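Local coordinates for protein transcriptional regulator, TetR family (Thermus thermophilus, PDB 3VPR) that acts as a transcriptional repressor, probably by binding cis-regulatory DNA through a helix-turn-helix motif at its N-terminal end, at residues 65-70 with 119-124; 80-85 with 124-129. All blocks are in the same frame, centred on the assembly; numbering follows the deposited sequence.

Interaction 1: 65-70 with 119-124; sequences AGEKAL and RDRHEE
Gly-66 meets His-122 where helix 47-70, which follows the predicted helix-turn-helix in the TetR fold, passes helix 109-135 of the all-helical C-terminal body. Their CA atoms lie 6.7 Å apart, the closest backbone pairing of the two segments. No hydrogen bond joins 65-70 to 119-124, and the contact is small. Gly-66 offers bare backbone to the imidazole: its CA stands 4.1 Å from His-122 CE1, at the ring edge and near the ring plane. A beta carbon on Gly-66 would fall 3.0 Å from His-122 CE1, a clash, so the missing side chain is what admits the ring. His-122 reaches the first helix because its CG is anti to the backbone N (chi1 -169°), which carries the imidazole across to Gly-66. The polar end of the ring is held elsewhere, since NE2 is hydrogen-bonded to His-86 ND1 on helix 75-92, while the ring stacks with Phe-82 of that helix. One residue on, nearer solvent, the Glu-67 carboxylate approaches the guanidinium of Arg-121 obliquely. Glu-67 OE2 is 3.9 Å from Arg-121 NH2 and slightly farther from its NE, a long salt bridge. Carboxylate and guanidinium planes stand 78° apart, so the pair lacks the flat two-pronged geometry of a close ion pair, and its pull is probably mostly electrostatic. The arginine chain is extended from CG to NE and then turns about CD-NE (chi4 67°), which swings the guanidinium out of line with the chain. Farther along, Ala-69 touches Ile-129, and Leu-70 touches Asn-125 and Ile-129, on the next turn of helix 109-135. Beyond them, the backbone O of Leu-70 accepts a weak hydrogen bond from NH1 of Arg-132.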
loop_
_atom_site.group_PDB
_atom_site.type_symbol
_atom_site.label_atom_id
_atom_site.label_comp_id
_atom_site.label_asym_id
_atom_site.label_seq_id
_atom_site.Cartn_x
_atom_site.Cartn_y
_atom_site.Cartn_z
ATOM N N ALA A 65 -11.831 -10.033 13.168
ATOM C CA ALA A 65 -11.742 -8.705 13.767
ATOM C C ALA A 65 -12.820 -7.760 13.251
ATOM O O ALA A 65 -13.423 -7.020 14.024
ATOM C CB ALA A 65 -10.368 -8.118 13.511
ATOM N N GLY A 66 -13.065 -7.798 11.946
ATOM C CA GLY A 66 -14.069 -6.938 11.349
ATOM C C GLY A 66 -15.501 -7.403 11.550
ATOM O O GLY A 66 -16.443 -6.622 11.405
ATOM N N GLU A 67 -15.681 -8.679 11.869
ATOM C CA GLU A 67 -17.023 -9.199 12.088
ATOM C C GLU A 67 -17.560 -8.677 13.411
ATOM O O GLU A 67 -18.761 -8.511 13.575
ATOM C CB GLU A 67 -17.017 -10.728 12.082
ATOM C CG GLU A 67 -16.679 -11.320 10.724
ATOM C CD GLU A 67 -16.572 -12.832 10.740
ATOM O OE1 GLU A 67 -15.949 -13.381 11.680
ATOM O OE2 GLU A 67 -17.097 -13.465 9.802
ATOM N N LYS A 68 -16.665 -8.405 14.352
ATOM C CA LYS A 68 -17.098 -7.900 15.639
ATOM C C LYS A 68 -17.816 -6.572 15.405
ATOM O O LYS A 68 -18.864 -6.303 16.003
ATOM C CB LYS A 68 -15.902 -7.649 16.559
ATOM C CG LYS A 68 -14.768 -8.678 16.495
ATOM C CD LYS A 68 -15.197 -10.056 16.958
ATOM C CE LYS A 68 -14.000 -10.943 17.280
ATOM N NZ LYS A 68 -14.440 -12.217 17.918
ATOM N N ALA A 69 -17.252 -5.753 14.517
ATOM C CA ALA A 69 -17.798 -4.434 14.221
ATOM C C ALA A 69 -19.190 -4.445 13.608
ATOM O O ALA A 69 -19.965 -3.516 13.824
ATOM C CB ALA A 69 -16.835 -3.660 13.313
ATOM N N LEU A 70 -19.504 -5.483 12.838
ATOM C CA LEU A 70 -20.811 -5.590 12.210
ATOM C C LEU A 70 -21.922 -5.644 13.262
ATOM O O LEU A 70 -23.076 -5.292 12.989
ATOM C CB LEU A 70 -20.872 -6.841 11.326
ATOM C CG LEU A 70 -20.047 -6.857 10.034
ATOM C CD1 LEU A 70 -20.222 -8.190 9.317
ATOM C CD2 LEU A 70 -20.488 -5.720 9.132
ATOM N N ARG A 119 -9.736 -11.761 1.943
ATOM C CA ARG A 119 -9.493 -10.330 1.818
ATOM C C ARG A 119 -10.786 -9.676 1.302
ATOM O O ARG A 119 -11.233 -8.671 1.847
ATOM C CB ARG A 119 -8.355 -10.068 0.832
ATOM C CG ARG A 119 -8.064 -8.605 0.595
ATOM C CD ARG A 119 -7.437 -8.389 -0.781
ATOM N NE ARG A 119 -8.422 -8.462 -1.856
ATOM C CZ ARG A 119 -8.119 -8.416 -3.150
ATOM N NH1 ARG A 119 -6.852 -8.304 -3.532
ATOM N NH2 ARG A 119 -9.085 -8.466 -4.066
ATOM N N ASP A 120 -11.381 -10.248 0.248
ATOM C CA ASP A 120 -12.620 -9.703 -0.296
ATOM C C ASP A 120 -13.720 -9.686 0.768
ATOM O O ASP A 120 -14.476 -8.718 0.868
ATOM C CB ASP A 120 -13.090 -10.506 -1.521
ATOM C CG ASP A 120 -12.304 -10.162 -2.788
ATOM O OD1 ASP A 120 -11.518 -9.188 -2.759
ATOM O OD2 ASP A 120 -12.473 -10.855 -3.816
ATOM N N ARG A 121 -13.793 -10.747 1.573
ATOM C CA ARG A 121 -14.806 -10.855 2.627
ATOM C C ARG A 121 -14.673 -9.715 3.626
ATOM O O ARG A 121 -15.669 -9.145 4.089
ATOM C CB ARG A 121 -14.661 -12.200 3.345
ATOM C CG ARG A 121 -15.737 -12.529 4.372
ATOM C CD ARG A 121 -15.568 -13.990 4.828
ATOM N NE ARG A 121 -16.562 -14.419 5.811
ATOM C CZ ARG A 121 -17.862 -14.555 5.561
ATOM N NH1 ARG A 121 -18.345 -14.297 4.352
ATOM N NH2 ARG A 121 -18.682 -14.945 6.527
ATOM N N HIS A 122 -13.429 -9.387 3.957
ATOM C CA HIS A 122 -13.137 -8.312 4.891
ATOM C C HIS A 122 -13.604 -6.968 4.309
ATOM O O HIS A 122 -14.200 -6.149 5.007
ATOM C CB HIS A 122 -11.630 -8.271 5.163
ATOM C CG HIS A 122 -11.241 -7.390 6.308
ATOM N ND1 HIS A 122 -11.738 -7.564 7.584
ATOM C CD2 HIS A 122 -10.361 -6.362 6.385
ATOM C CE1 HIS A 122 -11.177 -6.685 8.396
ATOM N NE2 HIS A 122 -10.336 -5.945 7.694
ATOM N N GLU A 123 -13.323 -6.752 3.026
ATOM C CA GLU A 123 -13.705 -5.520 2.345
ATOM C C GLU A 123 -15.228 -5.426 2.266
ATOM O O GLU A 123 -15.808 -4.343 2.387
ATOM C CB GLU A 123 -13.079 -5.483 0.942
ATOM C CG GLU A 123 -13.543 -4.323 0.073
ATOM C CD GLU A 123 -12.525 -3.943 -0.989
ATOM O OE1 GLU A 123 -11.840 -4.843 -1.519
ATOM O OE2 GLU A 123 -12.413 -2.743 -1.305
ATOM N N GLU A 124 -15.876 -6.572 2.080
ATOM C CA GLU A 124 -17.336 -6.617 2.003
ATOM C C GLU A 124 -17.985 -6.309 3.358
ATOM O O GLU A 124 -19.051 -5.700 3.412
ATOM C CB GLU A 124 -17.796 -7.984 1.483
ATOM C CG GLU A 124 -19.305 -8.104 1.305
ATOM C CD GLU A 124 -19.898 -6.961 0.490
ATOM O OE1 GLU A 124 -19.422 -6.723 -0.646
ATOM O OE2 GLU A 124 -20.844 -6.302 0.990
#

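Interaction 2: 80-85 with 124-129; sequences RRFMEA and ENLRAI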
loop_
_atom_site.group_PDB
_atom_site.type_symbol
_atom_site.label_atom_id
_atom_site.label_comp_id
_atom_site.label_asym_id
_atom_site.label_seq_id
_atom_site.Cartn_x
_atom_site.Cartn_y
_atom_site.Cartn_z
ATOM N N ARG A 80 -15.449 2.698 13.599
ATOM C CA ARG A 80 -14.264 2.925 14.427
ATOM C C ARG A 80 -13.691 1.625 14.985
ATOM O O ARG A 80 -12.471 1.415 14.989
ATOM C CB ARG A 80 -14.581 3.888 15.576
ATOM C CG ARG A 80 -13.352 4.243 16.433
ATOM C CD ARG A 80 -13.637 5.377 17.436
ATOM N NE ARG A 80 -14.437 4.955 18.590
ATOM C CZ ARG A 80 -13.988 4.204 19.597
ATOM N NH1 ARG A 80 -12.732 3.776 19.617
ATOM N NH2 ARG A 80 -14.801 3.880 20.592
ATOM N N ARG A 81 -14.575 0.749 15.450
ATOM C CA ARG A 81 -14.134 -0.521 15.994
ATOM C C ARG A 81 -13.504 -1.350 14.888
ATOM O O ARG A 81 -12.480 -1.979 15.085
ATOM C CB ARG A 81 -15.306 -1.264 16.625
ATOM C CG ARG A 81 -16.035 -0.430 17.669
ATOM C CD ARG A 81 -16.588 -1.298 18.776
ATOM N NE ARG A 81 -15.510 -1.806 19.616
ATOM C CZ ARG A 81 -15.558 -2.954 20.281
ATOM N NH1 ARG A 81 -16.637 -3.727 20.204
ATOM N NH2 ARG A 81 -14.521 -3.335 21.018
ATOM N N PHE A 82 -14.109 -1.347 13.712
ATOM C CA PHE A 82 -13.535 -2.101 12.620
ATOM C C PHE A 82 -12.093 -1.629 12.357
ATOM O O PHE A 82 -11.161 -2.434 12.315
ATOM C CB PHE A 82 -14.375 -1.922 11.365
ATOM C CG PHE A 82 -13.858 -2.675 10.168
ATOM C CD1 PHE A 82 -12.797 -2.180 9.414
ATOM C CD2 PHE A 82 -14.456 -3.872 9.777
ATOM C CE1 PHE A 82 -12.344 -2.869 8.277
ATOM C CE2 PHE A 82 -14.013 -4.557 8.655
ATOM C CZ PHE A 82 -12.959 -4.059 7.900
HETATM N N MSE A 83 -11.912 -0.319 12.213
HETATM C CA MSE A 83 -10.594 0.233 11.924
HETATM C C MSE A 83 -9.564 -0.046 13.019
HETATM O O MSE A 83 -8.422 -0.410 12.720
HETATM C CB MSE A 83 -10.710 1.735 11.654
HETATM C CG MSE A 83 -11.542 2.056 10.420
HETATM SE SE MSE A 83 -11.859 3.962 10.138
HETATM C CE MSE A 83 -10.048 4.470 9.567
ATOM N N GLU A 84 -9.967 0.107 14.276
ATOM C CA GLU A 84 -9.056 -0.143 15.388
ATOM C C GLU A 84 -8.707 -1.618 15.570
ATOM O O GLU A 84 -7.553 -1.954 15.826
ATOM C CB GLU A 84 -9.631 0.432 16.684
ATOM C CG GLU A 84 -9.561 1.953 16.714
ATOM C CD GLU A 84 -9.958 2.549 18.048
ATOM O OE1 GLU A 84 -9.383 2.145 19.080
ATOM O OE2 GLU A 84 -10.837 3.430 18.063
ATOM N N ALA A 85 -9.697 -2.496 15.439
ATOM C CA ALA A 85 -9.458 -3.926 15.570
ATOM C C ALA A 85 -8.505 -4.353 14.452
ATOM O O ALA A 85 -7.595 -5.139 14.677
ATOM C CB ALA A 85 -10.789 -4.702 15.469
ATOM N N GLU A 124 -15.876 -6.572 2.080
ATOM C CA GLU A 124 -17.336 -6.617 2.003
ATOM C C GLU A 124 -17.985 -6.309 3.358
ATOM O O GLU A 124 -19.051 -5.700 3.412
ATOM C CB GLU A 124 -17.796 -7.984 1.483
ATOM C CG GLU A 124 -19.305 -8.104 1.305
ATOM C CD GLU A 124 -19.898 -6.961 0.490
ATOM O OE1 GLU A 124 -19.422 -6.723 -0.646
ATOM O OE2 GLU A 124 -20.844 -6.302 0.990
ATOM N N ASN A 125 -17.346 -6.712 4.455
ATOM C CA ASN A 125 -17.905 -6.418 5.776
ATOM C C ASN A 125 -17.806 -4.915 6.047
ATOM O O ASN A 125 -18.683 -4.322 6.693
ATOM C CB ASN A 125 -17.164 -7.178 6.881
ATOM C CG ASN A 125 -17.496 -8.661 6.899
ATOM O OD1 ASN A 125 -18.625 -9.051 6.613
ATOM N ND2 ASN A 125 -16.514 -9.496 7.254
ATOM N N LEU A 126 -16.736 -4.292 5.549
ATOM C CA LEU A 126 -16.565 -2.861 5.754
ATOM C C LEU A 126 -17.640 -2.136 4.957
ATOM O O LEU A 126 -18.264 -1.198 5.447
ATOM C CB LEU A 126 -15.168 -2.406 5.298
ATOM C CG LEU A 126 -14.871 -0.903 5.396
ATOM C CD1 LEU A 126 -15.131 -0.415 6.806
ATOM C CD2 LEU A 126 -13.408 -0.632 4.984
ATOM N N ARG A 127 -17.851 -2.585 3.725
ATOM C CA ARG A 127 -18.856 -1.991 2.862
ATOM C C ARG A 127 -20.232 -2.082 3.498
ATOM O O ARG A 127 -21.023 -1.134 3.418
ATOM C CB ARG A 127 -18.866 -2.685 1.500
ATOM C CG ARG A 127 -17.585 -2.479 0.704
ATOM C CD ARG A 127 -17.738 -2.951 -0.735
ATOM N NE ARG A 127 -16.487 -2.818 -1.476
ATOM C CZ ARG A 127 -16.316 -3.198 -2.739
ATOM N NH1 ARG A 127 -17.321 -3.738 -3.412
ATOM N NH2 ARG A 127 -15.137 -3.043 -3.331
ATOM N N ALA A 128 -20.517 -3.217 4.132
ATOM C CA ALA A 128 -21.811 -3.402 4.792
ATOM C C ALA A 128 -21.994 -2.365 5.895
ATOM O O ALA A 128 -23.090 -1.841 6.070
ATOM C CB ALA A 128 -21.930 -4.822 5.376
ATOM N N ILE A 129 -20.933 -2.074 6.644
ATOM C CA ILE A 129 -21.021 -1.069 7.709
ATOM C C ILE A 129 -21.275 0.319 7.104
ATOM O O ILE A 129 -22.120 1.070 7.577
ATOM C CB ILE A 129 -19.727 -1.002 8.542
ATOM C CG1 ILE A 129 -19.535 -2.301 9.323
ATOM C CG2 ILE A 129 -19.771 0.180 9.491
ATOM C CD1 ILE A 129 -18.239 -2.341 10.123
#
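Phe-82 reaches from helix 75-92 to Leu-126 and Ile-129 on helix 109-135, and every close contact between the two segments is made by its side chain. The two short segments run almost antiparallel, at 154°, with axes 11.1 Å apart at closest approach, so a long side chain is needed to span the distance. At its root, Phe-82 CB lies 4.1 Å from Ile-129 CD1, and the same methyl also touches ring atom CD2, coming obliquely to the ring. Since Phe-82 CG is anti to the backbone N (chi1 -180°), the ring extends across to the second helix. Along one side, Phe-82 CD1 is 3.9 Å from Leu-126 CD1, and CE1 touches both methyls of that leucine. On the other side, Phe-82 CE2 comes within 4.5 Å of Asn-125 CB and also nears the backbone N of Leu-126. At the tip, Phe-82 CZ is 3.8 Å from Leu-126 CB. Leucine and phenylalanine side chains cross at about a right angle, and Leu-126 CD1 stands over the Phe-82 ring face, 4.1 Å from the centroid and 18° off the normal, a CH-pi contact. Were this phenylalanine an alanine, Leu-126 and Ile-129 would probably lose the ring they pack on, and His-122 its stacking partner. Leu-126 continues onto Val-151 of helix 144-161, and Ile-129 also touches Ala-78 of helix 75-92. Such buried apolar packing between nearly antiparallel helices belongs to the helical C-terminal domain of TetR-family regulators.

Both interactions use successive turns of helix 109-135, with Glu-124 common to their segments, and their centres are about 6 Å apart. Interaction 1 joins that helix to helix 47-70, interaction 2 to helix 75-92, the next helix in the chain. Interaction 2 is buried and almost entirely apolar, built around one aromatic ring, with Asn-125 contributing its CB; interaction 1 is partly buried, pairing a glycine-histidine contact inside with a long ion pair nearer solvent. They touch directly, Gly-66 also packing on Phe-82, so three helices share one continuous interface.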